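Local coordinates for DNA replication and repair protein RecF (Caldanaerobacter subterraneus subsp. tengcongensis, PDB 5Z69) that serves as an ABC-type ATPase recombination mediator in the RecFOR pathway of DNA repair, binding ATP and probably single-stranded DNA, at residues Phe93-Lys96 and Asn100-Ile103; Ser149-Asn154 and Glu311-Lys316; Leu258-Asp261 and Thr267-Gly270. One frame throughout, in Å; residues are numbered along the deposited sequence.

Contact 1. Residues Phe93-Lys96 and Asn100-Ile103; sequences FGYK and NKVI
Near the turn of the beta hairpin formed by strands 86-96 and 101-105, Gly94 and Val102 face each other as an antiparallel hydrogen-bonded pair. Gly94 N donates to Val102 O at 2.8 Å and Val102 N returns a bond to Gly94 O, both almost straight at the hydrogen. A third rung, from Lys96 N to Asn100 O at 2.8 Å, closes the ladder beside the three-residue turn, where Asn98 OD1 accepts a hydrogen bond from Asn100 N. On either side of the central pair, Phe93 with Ile103 and Tyr95 with Lys101 are non-hydrogen-bonded pairs, and their four side chains share one sheet face. Phe93 and Ile103 suit this buried face: they run side by side, and Ile103 CD1 comes to 3.5 Å from Phe93 CE2. Ile103 CG1 makes an off-centre CH-pi contact, 4.2 Å from the Phe93 ring centroid and 30° from the ring normal. With CG anti to the backbone N (chi1 172°), Tyr95 turns the edge of its ring at CD1 to Lys101 CB, 4.0 Å off. Lysine suits the place because its methylenes can lie beside both rings, Lys101 CD 4.2 Å from Phe93 CZ, before a bend at chi3 (58°). At the exposed turn, Lys96 NZ and Asn100 ND2 are joined only weakly through a water. Both aromatic side chains also touch Met64, while the backbones of Phe93 and Tyr95 bond to Val77 and Phe75 on the next strand. Such a hairpin is characteristic of the antiparallel beta sheet in the ATPase head of RecF, Rad50 and SMC proteins.

Contact 2. Residues Ser149-Asn154 and Glu311-Lys316; sequences SVIDKN and EETGEK
Ile151 reaches from the C-terminal part of helix 137-151 to Glu312 and Thr313 in the last turn of helix 291-313. Its CB points toward that helix and divides the work between two branches. The short branch, CG2, meets the methyl CG2 of Thr313 at 4.0 Å, the two side chains crossing at about a right angle. The long branch leaves through CG1, which sits between the backbone N and the carbonyl carbon (chi1 67°), and extends with chi2 at -173°. This carries the terminal CD1 onto the aliphatic part of Glu312, 3.8 Å from its CG and 3.9 Å from its CB. A branched aliphatic residue suits the place because it can offer a separate methyl to each neighbour. Glu312 contributes only methylenes here: its chain bends at chi2 (-63°), and the carboxylate instead forms a salt bridge with Lys210 through OE2. Threonine likewise has two uses. While its methyl packs on Ile151, Thr313 OG1 bonds to Leu309 O in the preceding helical turn and accepts from Glu315 N at 3.1 Å. The latter bond makes an ST turn around Gly314, whose positive phi a glycine adopts without strain. On the other side, Asp152 caps helix 153-177: its OD2 accepts from Tyr155 N and, weakly, from Asn154 N at 3.0 Å. Leu121 touches both Val150 and Thr313, filling in beside the contact. The C-terminal parts of two helices thus meet through a small apolar patch near the surface, and an ST turn with a positive-phi glycine follows helix 291-313 and turns the chain toward strand 318-321 of the mixed sheet in this P-loop ATPase.

Contact 3. Residues Leu258-Asp261 and Thr267-Gly270; sequences LTLD and TQVG
The carboxylate of Asp261 carries Thr267 CA over one of its faces, and on that same side lies the backbone N of Gln268. Thr267 CA is 3.9 Å from Asp261 CG, close enough for the flat group to rest on the loop backbone. Gln268 N donates to Asp261 OD1 at 3.3 Å, a long but fairly straight bond (159°) that reaches the oxygen from above, 36° out of the carboxylate plane. Close to the plane of the group, beside its oxygens, sits a water, which donates to OD2 at 2.5 Å and accepts from Val269 N at 3.1 Å, so that one acid holds two successive loop amides, the second indirectly. OD2 also forms a salt bridge with Arg169 NH1, from helix 153-177, and OD1 takes a weak bond from Ser257 OG. Aspartate is apt here because two oxygens on a short stem can serve this many donors in a buried spot, and the nearby arginine would be expected to stabilise its negative charge. With a leucine in place of Asp261, Arg169 would probably be left without its buried counter-charge and the 267-270 loop freer to shift. One residue earlier in the helix, Leu260 lays its CD2 against the aliphatic stem of Gln268, 3.7 Å from CG and 3.9 Å from CB. The glutamine then bends at chi2 (84°), taking its amide away from the helix to bond through OE1 with Lys277 of the second subunit. The CB of Thr267 points away from the helix, yet its OG1 shares Arg169 NH1 with Asp261 OD2 and also bonds to Asn170 OD1. A helix-borne carboxylate thus holds the amides of an irregular connection between helix 258-264 and strand 275-280, beside the second subunit of the RecF dimer.

In the fold
Contact 3 is buried throughout, contact 1 partly so, and contact 2 lies at the surface. None shares an element of secondary structure with another except helix 153-177, which begins within contact 2 and supplies the arginine of contact 3; contact 3 is also nested in the long chain loop that contact 2 closes. Contacts 1 and 3 join neighbours in sequence, whereas contact 2 unites segments more than 150 residues apart. Their chemistry follows: backbone ladder and aromatic packing within a sheet, a small patch of aliphatic contacts between helices, and charge with water inside a helical region facing the second subunit. Centres of contacts 1 and 3 are about 37 Å apart.

Contact 1. Residues Phe93-Lys96 and Asn100-Ile103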
loop_
_atom_site.group_PDB
_atom_site.type_symbol
_atom_site.label_atom_id
_atom_site.label_comp_id
_atom_site.label_asym_id
_atom_site.label_seq_id
_atom_site.Cartn_x
_atom_site.Cartn_y
_atom_site.Cartn_z
ATOM N N PHE A 93 -27.559 -17.898 23.697
ATOM C CA PHE A 93 -26.168 -18.281 23.411
ATOM C C PHE A 93 -25.602 -18.997 24.628
ATOM O O PHE A 93 -25.400 -18.377 25.676
ATOM C CB PHE A 93 -25.335 -17.046 23.088
ATOM C CG PHE A 93 -23.992 -17.339 22.468
ATOM C CD1 PHE A 93 -22.983 -17.979 23.197
ATOM C CD2 PHE A 93 -23.715 -16.940 21.172
ATOM C CE1 PHE A 93 -21.708 -18.232 22.613
ATOM C CE2 PHE A 93 -22.441 -17.185 20.580
ATOM C CZ PHE A 93 -21.452 -17.832 21.306
ATOM N N GLY A 94 -25.392 -20.305 24.500
ATOM C CA GLY A 94 -24.822 -21.103 25.569
ATOM C C GLY A 94 -23.462 -21.646 25.120
ATOM O O GLY A 94 -23.314 -22.129 24.000
ATOM N N TYR A 95 -22.455 -21.543 25.974
ATOM C CA TYR A 95 -21.146 -22.131 25.656
ATOM C C TYR A 95 -20.620 -22.981 26.811
ATOM O O TYR A 95 -20.600 -22.507 27.940
ATOM C CB TYR A 95 -20.126 -21.050 25.325
ATOM C CG TYR A 95 -18.690 -21.568 25.172
ATOM C CD1 TYR A 95 -18.256 -22.143 23.982
ATOM C CD2 TYR A 95 -17.777 -21.470 26.220
ATOM C CE1 TYR A 95 -16.940 -22.621 23.839
ATOM C CE2 TYR A 95 -16.464 -21.940 26.089
ATOM C CZ TYR A 95 -16.054 -22.511 24.898
ATOM O OH TYR A 95 -14.754 -22.961 24.776
ATOM N N LYS A 96 -20.181 -24.207 26.519
ATOM C CA LYS A 96 -19.572 -25.109 27.531
ATOM C C LYS A 96 -18.055 -25.198 27.342
ATOM O O LYS A 96 -17.594 -25.215 26.202
ATOM C CB LYS A 96 -20.123 -26.529 27.429
ATOM C CG LYS A 96 -21.437 -26.812 28.064
ATOM C CD LYS A 96 -21.571 -28.321 28.298
ATOM C CE LYS A 96 -20.617 -28.821 29.384
ATOM N NZ LYS A 96 -21.131 -30.111 29.978
ATOM N N ASN A 100 -18.559 -27.122 23.254
ATOM C CA ASN A 100 -19.939 -27.121 22.764
ATOM C C ASN A 100 -20.630 -25.763 22.878
ATOM O O ASN A 100 -20.856 -25.274 23.989
ATOM C CB ASN A 100 -20.761 -28.159 23.527
ATOM C CG ASN A 100 -20.273 -29.571 23.283
ATOM O OD1 ASN A 100 -19.636 -29.843 22.266
ATOM N ND2 ASN A 100 -20.576 -30.480 24.210
ATOM N N LYS A 101 -20.968 -25.146 21.749
ATOM C CA LYS A 101 -21.806 -23.956 21.840
ATOM C C LYS A 101 -23.175 -24.216 21.213
ATOM O O LYS A 101 -23.307 -24.984 20.255
ATOM C CB LYS A 101 -21.116 -22.726 21.231
ATOM C CG LYS A 101 -20.979 -22.686 19.756
ATOM C CD LYS A 101 -20.305 -21.364 19.325
ATOM C CE LYS A 101 -18.937 -21.170 19.972
ATOM N NZ LYS A 101 -18.145 -20.089 19.303
ATOM N N VAL A 102 -24.200 -23.630 21.823
ATOM C CA VAL A 102 -25.570 -23.780 21.358
ATOM C C VAL A 102 -26.158 -22.389 21.193
ATOM O O VAL A 102 -26.300 -21.649 22.179
ATOM C CB VAL A 102 -26.450 -24.595 22.343
ATOM C CG1 VAL A 102 -27.903 -24.628 21.875
ATOM C CG2 VAL A 102 -25.910 -26.017 22.520
ATOM N N ILE A 103 -26.468 -22.029 19.954
ATOM C CA ILE A 103 -27.080 -20.738 19.647
ATOM C C ILE A 103 -28.486 -20.969 19.118
ATOM O O ILE A 103 -28.693 -21.754 18.183
ATOM C CB ILE A 103 -26.265 -19.943 18.625
ATOM C CG1 ILE A 103 -24.818 -19.824 19.085
ATOM C CG2 ILE A 103 -26.886 -18.544 18.368
ATOM C CD1 ILE A 103 -23.935 -19.159 18.046
HETATM O O HOH W 1 -21.378 -31.463 27.027
#

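Contact 2. Residues Ser149-Asn154 and Glu311-Lys316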
loop_
_atom_site.group_PDB
_atom_site.type_symbol
_atom_site.label_atom_id
_atom_site.label_comp_id
_atom_site.label_asym_id
_atom_site.label_seq_id
_atom_site.Cartn_x
_atom_site.Cartn_y
_atom_site.Cartn_z
ATOM N N SER A 149 -20.087 -8.199 6.751
ATOM C CA SER A 149 -20.763 -9.444 7.037
ATOM C C SER A 149 -22.073 -9.221 7.789
ATOM O O SER A 149 -23.053 -9.905 7.534
ATOM C CB SER A 149 -19.851 -10.373 7.843
ATOM O OG SER A 149 -18.686 -10.680 7.091
ATOM N N VAL A 150 -22.088 -8.251 8.692
ATOM C CA VAL A 150 -23.295 -7.967 9.450
ATOM C C VAL A 150 -24.419 -7.553 8.507
ATOM O O VAL A 150 -25.573 -7.928 8.697
ATOM C CB VAL A 150 -23.058 -6.856 10.510
ATOM C CG1 VAL A 150 -24.397 -6.258 10.975
ATOM C CG2 VAL A 150 -22.297 -7.444 11.701
ATOM N N ILE A 151 -24.090 -6.800 7.462
ATOM C CA ILE A 151 -25.167 -6.309 6.633
ATOM C C ILE A 151 -25.336 -7.115 5.349
ATOM O O ILE A 151 -26.345 -6.983 4.673
ATOM C CB ILE A 151 -24.984 -4.804 6.338
ATOM C CG1 ILE A 151 -23.776 -4.517 5.468
ATOM C CG2 ILE A 151 -24.770 -4.062 7.636
ATOM C CD1 ILE A 151 -23.515 -3.017 5.338
ATOM N N ASP A 152 -24.400 -8.005 5.046
ATOM C CA ASP A 152 -24.422 -8.669 3.734
ATOM C C ASP A 152 -24.075 -10.150 3.861
ATOM O O ASP A 152 -22.902 -10.544 3.936
ATOM C CB ASP A 152 -23.458 -7.951 2.757
ATOM C CG ASP A 152 -23.427 -8.578 1.354
ATOM O OD1 ASP A 152 -22.758 -7.996 0.463
ATOM O OD2 ASP A 152 -24.040 -9.638 1.123
ATOM N N LYS A 153 -25.118 -10.967 3.835
ATOM C CA LYS A 153 -24.998 -12.405 4.041
ATOM C C LYS A 153 -24.235 -13.110 2.915
ATOM O O LYS A 153 -23.548 -14.102 3.150
ATOM C CB LYS A 153 -26.401 -13.012 4.205
ATOM C CG LYS A 153 -26.433 -14.322 4.969
ATOM N N ASN A 154 -24.334 -12.598 1.691
ATOM C CA ASN A 154 -23.644 -13.228 0.572
ATOM C C ASN A 154 -22.140 -13.016 0.660
ATOM O O ASN A 154 -21.352 -13.874 0.262
ATOM C CB ASN A 154 -24.188 -12.703 -0.757
ATOM C CG ASN A 154 -25.652 -13.070 -0.959
ATOM O OD1 ASN A 154 -26.063 -14.192 -0.661
ATOM N ND2 ASN A 154 -26.445 -12.119 -1.438
ATOM N N GLU A 311 -28.872 2.501 6.767
ATOM C CA GLU A 311 -29.300 2.645 5.383
ATOM C C GLU A 311 -29.374 1.296 4.679
ATOM O O GLU A 311 -30.320 1.026 3.951
ATOM C CB GLU A 311 -28.352 3.586 4.626
ATOM C CG GLU A 311 -28.978 4.919 4.254
ATOM C CD GLU A 311 -30.014 4.799 3.143
ATOM O OE1 GLU A 311 -29.947 3.823 2.362
ATOM O OE2 GLU A 311 -30.896 5.683 3.053
ATOM N N GLU A 312 -28.374 0.445 4.888
ATOM C CA GLU A 312 -28.373 -0.850 4.214
ATOM C C GLU A 312 -29.426 -1.824 4.772
ATOM O O GLU A 312 -30.022 -2.588 4.012
ATOM C CB GLU A 312 -26.982 -1.484 4.282
ATOM C CG GLU A 312 -25.923 -0.688 3.530
ATOM C CD GLU A 312 -26.201 -0.609 2.035
ATOM O OE1 GLU A 312 -26.697 -1.609 1.468
ATOM O OE2 GLU A 312 -25.933 0.452 1.434
ATOM N N THR A 313 -29.673 -1.810 6.078
ATOM C CA THR A 313 -30.620 -2.797 6.630
ATOM C C THR A 313 -32.048 -2.286 6.777
ATOM O O THR A 313 -32.981 -3.083 6.949
ATOM C CB THR A 313 -30.183 -3.293 8.010
ATOM O OG1 THR A 313 -30.160 -2.191 8.930
ATOM C CG2 THR A 313 -28.796 -3.937 7.931
ATOM N N GLY A 314 -32.220 -0.963 6.761
ATOM C CA GLY A 314 -33.514 -0.375 7.085
ATOM C C GLY A 314 -33.937 -0.565 8.538
ATOM O O GLY A 314 -35.084 -0.313 8.900
ATOM N N GLU A 315 -33.006 -1.020 9.379
ATOM C CA GLU A 315 -33.247 -1.131 10.807
ATOM C C GLU A 315 -32.495 -0.057 11.581
ATOM O O GLU A 315 -31.434 0.412 11.159
ATOM C CB GLU A 315 -32.820 -2.524 11.319
ATOM C CG GLU A 315 -33.478 -3.704 10.615
ATOM C CD GLU A 315 -34.597 -4.356 11.438
ATOM O OE1 GLU A 315 -35.115 -5.403 10.985
ATOM O OE2 GLU A 315 -34.978 -3.834 12.524
ATOM N N LYS A 316 -33.024 0.322 12.734
ATOM C CA LYS A 316 -32.264 1.182 13.638
ATOM C C LYS A 316 -31.679 0.353 14.786
ATOM O O LYS A 316 -32.431 -0.274 15.566
ATOM C CB LYS A 316 -33.141 2.308 14.190
ATOM C CG LYS A 316 -32.415 3.262 15.132
ATOM C CD LYS A 316 -33.316 4.417 15.605
ATOM C CE LYS A 316 -33.634 5.393 14.499
ATOM N NZ LYS A 316 -32.405 6.147 14.091
#

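Contact 3. Residues Leu258-Asp261 and Thr267-Gly270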
loop_
_atom_site.group_PDB
_atom_site.type_symbol
_atom_site.label_atom_id
_atom_site.label_comp_id
_atom_site.label_asym_id
_atom_site.label_seq_id
_atom_site.Cartn_x
_atom_site.Cartn_y
_atom_site.Cartn_z
ATOM N N LEU A 258 4.173 -19.212 -6.331
ATOM C CA LEU A 258 4.270 -20.603 -5.914
ATOM C C LEU A 258 5.535 -20.910 -5.100
ATOM O O LEU A 258 5.462 -21.535 -4.039
ATOM C CB LEU A 258 4.180 -21.509 -7.149
ATOM C CG LEU A 258 4.126 -23.033 -6.970
ATOM C CD1 LEU A 258 3.336 -23.655 -8.101
ATOM C CD2 LEU A 258 5.516 -23.634 -6.956
ATOM N N THR A 259 6.689 -20.469 -5.593
ATOM C CA THR A 259 7.949 -20.723 -4.905
ATOM C C THR A 259 7.971 -20.048 -3.557
ATOM O O THR A 259 8.329 -20.654 -2.552
ATOM C CB THR A 259 9.151 -20.229 -5.725
ATOM O OG1 THR A 259 9.190 -20.940 -6.966
ATOM C CG2 THR A 259 10.461 -20.446 -4.956
ATOM N N LEU A 260 7.576 -18.785 -3.535
ATOM C CA LEU A 260 7.499 -18.048 -2.282
ATOM C C LEU A 260 6.572 -18.736 -1.278
ATOM O O LEU A 260 6.902 -18.847 -0.089
ATOM C CB LEU A 260 7.013 -16.620 -2.525
ATOM C CG LEU A 260 6.845 -15.835 -1.226
ATOM C CD1 LEU A 260 8.142 -15.131 -0.856
ATOM C CD2 LEU A 260 5.691 -14.849 -1.323
ATOM N N ASP A 261 5.420 -19.202 -1.760
ATOM C CA ASP A 261 4.429 -19.819 -0.871
ATOM C C ASP A 261 4.939 -21.140 -0.295
ATOM O O ASP A 261 4.672 -21.481 0.864
ATOM C CB ASP A 261 3.108 -20.028 -1.620
ATOM C CG ASP A 261 2.376 -18.710 -1.890
ATOM O OD1 ASP A 261 2.770 -17.666 -1.317
ATOM O OD2 ASP A 261 1.403 -18.719 -2.668
ATOM N N THR A 267 0.023 -18.274 1.932
ATOM C CA THR A 267 -0.424 -17.717 0.661
ATOM C C THR A 267 -0.325 -16.210 0.734
ATOM O O THR A 267 -1.096 -15.601 1.471
ATOM C CB THR A 267 -1.894 -18.128 0.343
ATOM O OG1 THR A 267 -1.995 -19.551 0.300
ATOM C CG2 THR A 267 -2.348 -17.558 -1.001
ATOM N N GLN A 268 0.611 -15.588 0.005
ATOM C CA GLN A 268 0.743 -14.129 0.133
ATOM C C GLN A 268 -0.277 -13.369 -0.727
ATOM O O GLN A 268 -0.474 -12.163 -0.543
ATOM C CB GLN A 268 2.191 -13.665 -0.191
ATOM C CG GLN A 268 2.410 -13.158 -1.573
ATOM C CD GLN A 268 2.058 -11.688 -1.814
ATOM O OE1 GLN A 268 1.791 -11.324 -2.942
ATOM N NE2 GLN A 268 2.051 -10.861 -0.778
ATOM N N VAL A 269 -0.945 -14.061 -1.650
ATOM C CA VAL A 269 -1.892 -13.394 -2.535
ATOM C C VAL A 269 -3.358 -13.542 -2.091
ATOM O O VAL A 269 -3.871 -14.645 -1.994
ATOM C CB VAL A 269 -1.795 -13.924 -3.971
ATOM C CG1 VAL A 269 -2.919 -13.359 -4.810
ATOM C CG2 VAL A 269 -0.427 -13.559 -4.610
ATOM N N GLY A 270 -4.041 -12.433 -1.860
ATOM C CA GLY A 270 -5.484 -12.500 -1.670
ATOM C C GLY A 270 -6.021 -11.488 -0.681
ATOM O O GLY A 270 -5.241 -10.735 -0.073
HETATM O O HOH W 2 0.173 -16.604 -2.925
#